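Local coordinates for protein lovastatin nonaketide synthase, polyketide synthase component (Aspergillus terreus, PDB 7CPX) that builds the nonaketide skeleton of lovastatin from malonyl units as a homodimeric, iterative polyketide synthase, delivering acyl-carrier-bound dihydromonacolin L with its partner LovC, at residues T1856-E1861 against A2373-R2378; R2145-E2150 against L2366-A2371. The protein carries 2 engineered substitutions. All coordinates share one frame; numbering follows the deposited sequence.

Overall arrangement
Following the chain from the N terminus, the loop 1856-1861 comes first, between strands 1849-1853 and 1869-1883, then the loop 2145-2150 at the start of the ketoreductase region, just after strand 2139-2143. The chain then runs through most of the seven-stranded parallel sheet before helix 2363-2385 meets both loops. Its residues 2366-2371 close contact 2, and about two turns later 2373-2378 close contact 1, so contact 2 is nested inside contact 1. Their centres lie about 11 Å apart. Ile2147 joins them, touching Val2375 and Trp1857. One helix thus ties the ketoreductase to the loop that follows strand 2139-2143 and to a much earlier part of the chain.

Contact 1: residues T1856-E1861 against A2373-R2378; sequences TWFVPE and AVVAGR
Trp1857 O accepts a hydrogen bond from Arg2378 NH2 at 3.0 Å, with an N-H...O angle of 156°. The donor belongs to helix 2363-2385 of the ketoreductase, which packs on a Rossmann-type parallel sheet; the acceptor sits in a loop from a region far earlier in the chain, probably the enoylreductase-like part that precedes the ketoreductase in highly reducing synthases. Around the guanidinium group the arrangement is layered. Trp1857 O lies at its edge, near the plane, while Phe1858 O lies over one face, 3.1 Å from Arg2378 CZ, where it is close but makes no hydrogen bond. Val2374 CG1 is set against the other face, offset toward the rim. The second amino nitrogen, NH1, donates to the carbonyl of Leu2152, so this buried charge is shared between two stretches of backbone, and its orientation is fixed from both ends. Bends at chi2 and chi3 (69° at chi3) bring the group back over the loop. Trp1857 and Phe1858 both have left-handed backbone angles (phi near +60°), and their successive carbonyl oxygens both lie close to this arginine.

Apolar contacts flank the charge. Val2375 sits against the near side of Trp1857, its CG2 3.5 Å from CB and its CG1 3.5 Å from CD1 of the indole, approached obliquely. The far end of that ring leads away to the loop at Ile2147. The Phe1858 ring meets that of His2382, and Phe1858 CB lies 3.9 Å from Arg2378 CB. Beyond the guanidinium, Val1859 runs alongside the arginine, pointing the same way, whereas Pro1860 crosses it at about a right angle, with proline CD 4.0 Å from Arg2378 NH1.

Contact 2: residues R2145-E2150 against L2366-A2371; sequences RSIDAE and LHTLFA
Ile2147 makes the apolar part of this contact, pressing its CG2 branch between Thr2368 and Ala2371, one turn apart on the helix. That methyl lies 3.4 Å from Thr2368 CG2 and 3.7 Å from Ala2371 CB. With threonine CG2 opposite its own backbone N across chi1 (-54° for OG1), the methyl faces the isoleucine and the hydroxyl is left to bond the carbonyl of His2364 in its own helix.

The polar groups bond within their own segment or to neighbours, not across the contact. Residues Ser2146 to Ala2149 form a type I beta turn, closed by Ala2149 N to Ser2146 O at 3.1 Å. Ser2146 OG donates to Asp2148 OD1 at 2.6 Å, reaching it nearly along the C-O axis. Trp2175 NE1 holds the other oxygen, OD2, so the carboxylate is pinned at both ends and its rotation fixed. Thr2368 OG1 is 3.8 Å from that OD2, near but not bonded.

Purely electrostatic pairing appears farther out: Arg2145 NH1 and Glu2150 OE1 form a salt bridge in which the oxygen lies well out of the guanidinium plane. Both residues also pair with earlier charges, Glu1852 and Arg1911.

The turn thus lies against helix 2363-2385, beside helix 2167-2178, whose Trp2175 touches Ala2371 and His2367, while Leu2366 and Leu2369 of the first helix pack on strand 2329-2333.

Contact 1: residues T1856-E1861 against A2373-R2378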
# COMPACT_ATOMS: atom_id res chain seq x y z
N THR A 1856 14.63 -49.89 16.14
CA THR A 1856 15.94 -49.49 16.63
C THR A 1856 17.07 -50.19 15.89
O THR A 1856 18.22 -49.78 16.01
CB THR A 1856 16.04 -49.77 18.13
OG1 THR A 1856 14.99 -49.09 18.82
CG2 THR A 1856 17.38 -49.31 18.68
N TRP A 1857 16.76 -51.24 15.13
CA TRP A 1857 17.74 -51.95 14.32
C TRP A 1857 18.88 -52.49 15.18
O TRP A 1857 20.06 -52.34 14.86
CB TRP A 1857 18.26 -51.06 13.19
CG TRP A 1857 17.21 -50.75 12.18
CD1 TRP A 1857 16.58 -51.64 11.36
CD2 TRP A 1857 16.65 -49.47 11.88
NE1 TRP A 1857 15.67 -50.99 10.56
CE2 TRP A 1857 15.69 -49.65 10.86
CE3 TRP A 1857 16.87 -48.18 12.36
CZ2 TRP A 1857 14.96 -48.60 10.33
CZ3 TRP A 1857 16.14 -47.13 11.83
CH2 TRP A 1857 15.20 -47.35 10.82
N PHE A 1858 18.51 -53.11 16.30
CA PHE A 1858 19.41 -53.96 17.08
C PHE A 1858 20.63 -53.18 17.58
O PHE A 1858 21.78 -53.46 17.21
CB PHE A 1858 19.84 -55.18 16.26
CG PHE A 1858 18.72 -55.80 15.47
CD1 PHE A 1858 17.76 -56.57 16.09
CD2 PHE A 1858 18.64 -55.61 14.10
CE1 PHE A 1858 16.73 -57.14 15.37
CE2 PHE A 1858 17.61 -56.17 13.37
CZ PHE A 1858 16.66 -56.94 14.00
N VAL A 1859 20.37 -52.19 18.42
CA VAL A 1859 21.43 -51.52 19.16
C VAL A 1859 21.76 -52.39 20.37
O VAL A 1859 20.86 -52.67 21.18
CB VAL A 1859 21.02 -50.10 19.58
CG1 VAL A 1859 22.11 -49.46 20.43
CG2 VAL A 1859 20.75 -49.25 18.35
N PRO A 1860 23.00 -52.84 20.54
CA PRO A 1860 23.31 -53.82 21.59
C PRO A 1860 23.44 -53.24 22.99
O PRO A 1860 23.79 -53.99 23.91
CB PRO A 1860 24.65 -54.40 21.11
CG PRO A 1860 25.31 -53.26 20.43
CD PRO A 1860 24.20 -52.47 19.77
N GLU A 1861 23.18 -51.96 23.19
CA GLU A 1861 23.36 -51.34 24.51
C GLU A 1861 22.11 -51.58 25.34
O GLU A 1861 21.11 -50.86 25.22
CB GLU A 1861 23.64 -49.85 24.36
CG GLU A 1861 23.60 -49.08 25.67
CD GLU A 1861 24.43 -49.75 26.76
OE1 GLU A 1861 25.51 -50.29 26.44
OE2 GLU A 1861 24.00 -49.74 27.93
N ALA A 2373 24.40 -52.02 6.28
CA ALA A 2373 25.25 -53.20 6.38
C ALA A 2373 25.45 -53.61 7.83
O ALA A 2373 25.43 -54.81 8.16
CB ALA A 2373 26.59 -52.94 5.71
N VAL A 2374 25.67 -52.64 8.72
CA VAL A 2374 25.78 -52.94 10.14
C VAL A 2374 24.49 -53.57 10.65
O VAL A 2374 24.51 -54.56 11.39
CB VAL A 2374 26.13 -51.66 10.93
CG1 VAL A 2374 26.03 -51.92 12.42
CG2 VAL A 2374 27.51 -51.18 10.57
N VAL A 2375 23.36 -53.00 10.25
CA VAL A 2375 22.07 -53.53 10.67
C VAL A 2375 21.88 -54.94 10.14
O VAL A 2375 21.33 -55.81 10.82
CB VAL A 2375 20.94 -52.59 10.21
CG1 VAL A 2375 19.59 -53.25 10.41
CG2 VAL A 2375 21.01 -51.29 10.98
N ALA A 2376 22.32 -55.19 8.91
CA ALA A 2376 22.21 -56.52 8.33
C ALA A 2376 23.07 -57.51 9.10
O ALA A 2376 22.65 -58.65 9.33
CB ALA A 2376 22.62 -56.49 6.86
N GLY A 2377 24.28 -57.11 9.49
CA GLY A 2377 25.11 -58.00 10.28
C GLY A 2377 24.49 -58.33 11.63
O GLY A 2377 24.46 -59.49 12.04
N ARG A 2378 23.98 -57.31 12.32
CA ARG A 2378 23.34 -57.55 13.61
C ARG A 2378 22.10 -58.41 13.44
O ARG A 2378 21.85 -59.32 14.25
CB ARG A 2378 22.98 -56.22 14.28
CG ARG A 2378 24.10 -55.63 15.13
CD ARG A 2378 24.60 -54.31 14.58
NE ARG A 2378 23.61 -53.24 14.72
CZ ARG A 2378 23.81 -52.10 15.38
NH1 ARG A 2378 24.97 -51.82 15.95
NH2 ARG A 2378 22.81 -51.23 15.47

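Contact 2: residues R2145-E2150 against L2366-A2371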
# COMPACT_ATOMS: atom_id res chain seq x y z
N ARG A 2145 11.16 -45.12 8.12
CA ARG A 2145 12.17 -44.33 8.80
C ARG A 2145 13.54 -44.62 8.22
O ARG A 2145 13.83 -45.75 7.81
CB ARG A 2145 12.17 -44.61 10.31
CG ARG A 2145 13.32 -43.97 11.07
CD ARG A 2145 13.32 -44.36 12.54
NE ARG A 2145 12.43 -43.53 13.34
CZ ARG A 2145 12.40 -43.52 14.66
NH1 ARG A 2145 13.21 -44.29 15.38
NH2 ARG A 2145 11.55 -42.71 15.29
N SER A 2146 14.39 -43.60 8.18
CA SER A 2146 15.74 -43.77 7.69
C SER A 2146 16.51 -44.73 8.58
O SER A 2146 16.32 -44.79 9.80
CB SER A 2146 16.46 -42.43 7.62
OG SER A 2146 17.77 -42.57 7.09
N ILE A 2147 17.40 -45.51 7.96
CA ILE A 2147 18.18 -46.49 8.70
C ILE A 2147 19.00 -45.82 9.79
O ILE A 2147 19.16 -46.37 10.89
CB ILE A 2147 19.07 -47.29 7.74
CG1 ILE A 2147 19.65 -48.52 8.43
CG2 ILE A 2147 20.19 -46.42 7.22
CD1 ILE A 2147 18.63 -49.60 8.69
N ASP A 2148 19.53 -44.63 9.51
CA ASP A 2148 20.35 -43.89 10.45
C ASP A 2148 19.59 -42.77 11.14
O ASP A 2148 20.20 -41.81 11.63
CB ASP A 2148 21.59 -43.33 9.75
CG ASP A 2148 21.23 -42.39 8.61
OD1 ASP A 2148 20.02 -42.22 8.33
OD2 ASP A 2148 22.16 -41.83 7.98
N ALA A 2149 18.25 -42.85 11.18
CA ALA A 2149 17.48 -41.85 11.90
C ALA A 2149 17.71 -41.95 13.40
O ALA A 2149 17.65 -40.94 14.11
CB ALA A 2149 15.99 -42.01 11.59
N GLU A 2150 17.98 -43.15 13.90
CA GLU A 2150 18.17 -43.41 15.32
C GLU A 2150 19.62 -43.80 15.59
O GLU A 2150 20.39 -44.10 14.68
CB GLU A 2150 17.22 -44.51 15.80
CG GLU A 2150 16.79 -44.39 17.25
CD GLU A 2150 15.88 -43.20 17.49
OE1 GLU A 2150 15.57 -42.49 16.52
OE2 GLU A 2150 15.48 -42.99 18.65
N LEU A 2366 26.57 -43.15 1.29
CA LEU A 2366 27.52 -44.17 1.72
C LEU A 2366 27.38 -44.46 3.21
O LEU A 2366 27.49 -45.61 3.64
CB LEU A 2366 28.95 -43.74 1.39
CG LEU A 2366 30.05 -44.64 1.96
CD1 LEU A 2366 29.87 -46.07 1.50
CD2 LEU A 2366 31.41 -44.12 1.56
N HIS A 2367 27.15 -43.41 4.01
CA HIS A 2367 26.89 -43.62 5.42
C HIS A 2367 25.64 -44.48 5.62
O HIS A 2367 25.62 -45.37 6.48
CB HIS A 2367 26.73 -42.28 6.14
CG HIS A 2367 27.95 -41.42 6.07
ND1 HIS A 2367 27.94 -40.09 6.43
CD2 HIS A 2367 29.22 -41.70 5.70
CE1 HIS A 2367 29.16 -39.59 6.27
NE2 HIS A 2367 29.95 -40.54 5.83
N THR A 2368 24.59 -44.21 4.85
CA THR A 2368 23.37 -45.01 4.93
C THR A 2368 23.64 -46.46 4.54
O THR A 2368 23.13 -47.38 5.17
CB THR A 2368 22.30 -44.40 4.02
OG1 THR A 2368 22.12 -43.02 4.35
CG2 THR A 2368 20.98 -45.13 4.18
N LEU A 2369 24.44 -46.67 3.49
CA LEU A 2369 24.77 -48.02 3.06
C LEU A 2369 25.54 -48.77 4.15
O LEU A 2369 25.25 -49.93 4.44
CB LEU A 2369 25.57 -47.96 1.76
CG LEU A 2369 26.36 -49.20 1.33
CD1 LEU A 2369 25.46 -50.41 1.18
CD2 LEU A 2369 27.07 -48.91 0.02
N PHE A 2370 26.52 -48.10 4.76
CA PHE A 2370 27.27 -48.72 5.85
C PHE A 2370 26.36 -49.01 7.03
O PHE A 2370 26.49 -50.05 7.69
CB PHE A 2370 28.42 -47.82 6.27
CG PHE A 2370 29.19 -48.33 7.44
CD1 PHE A 2370 28.80 -48.03 8.73
CD2 PHE A 2370 30.32 -49.12 7.26
CE1 PHE A 2370 29.50 -48.51 9.81
CE2 PHE A 2370 31.03 -49.60 8.34
CZ PHE A 2370 30.62 -49.29 9.62
N ALA A 2371 25.44 -48.09 7.33
CA ALA A 2371 24.51 -48.30 8.43
C ALA A 2371 23.65 -49.52 8.18
O ALA A 2371 23.44 -50.35 9.08
CB ALA A 2371 23.62 -47.06 8.59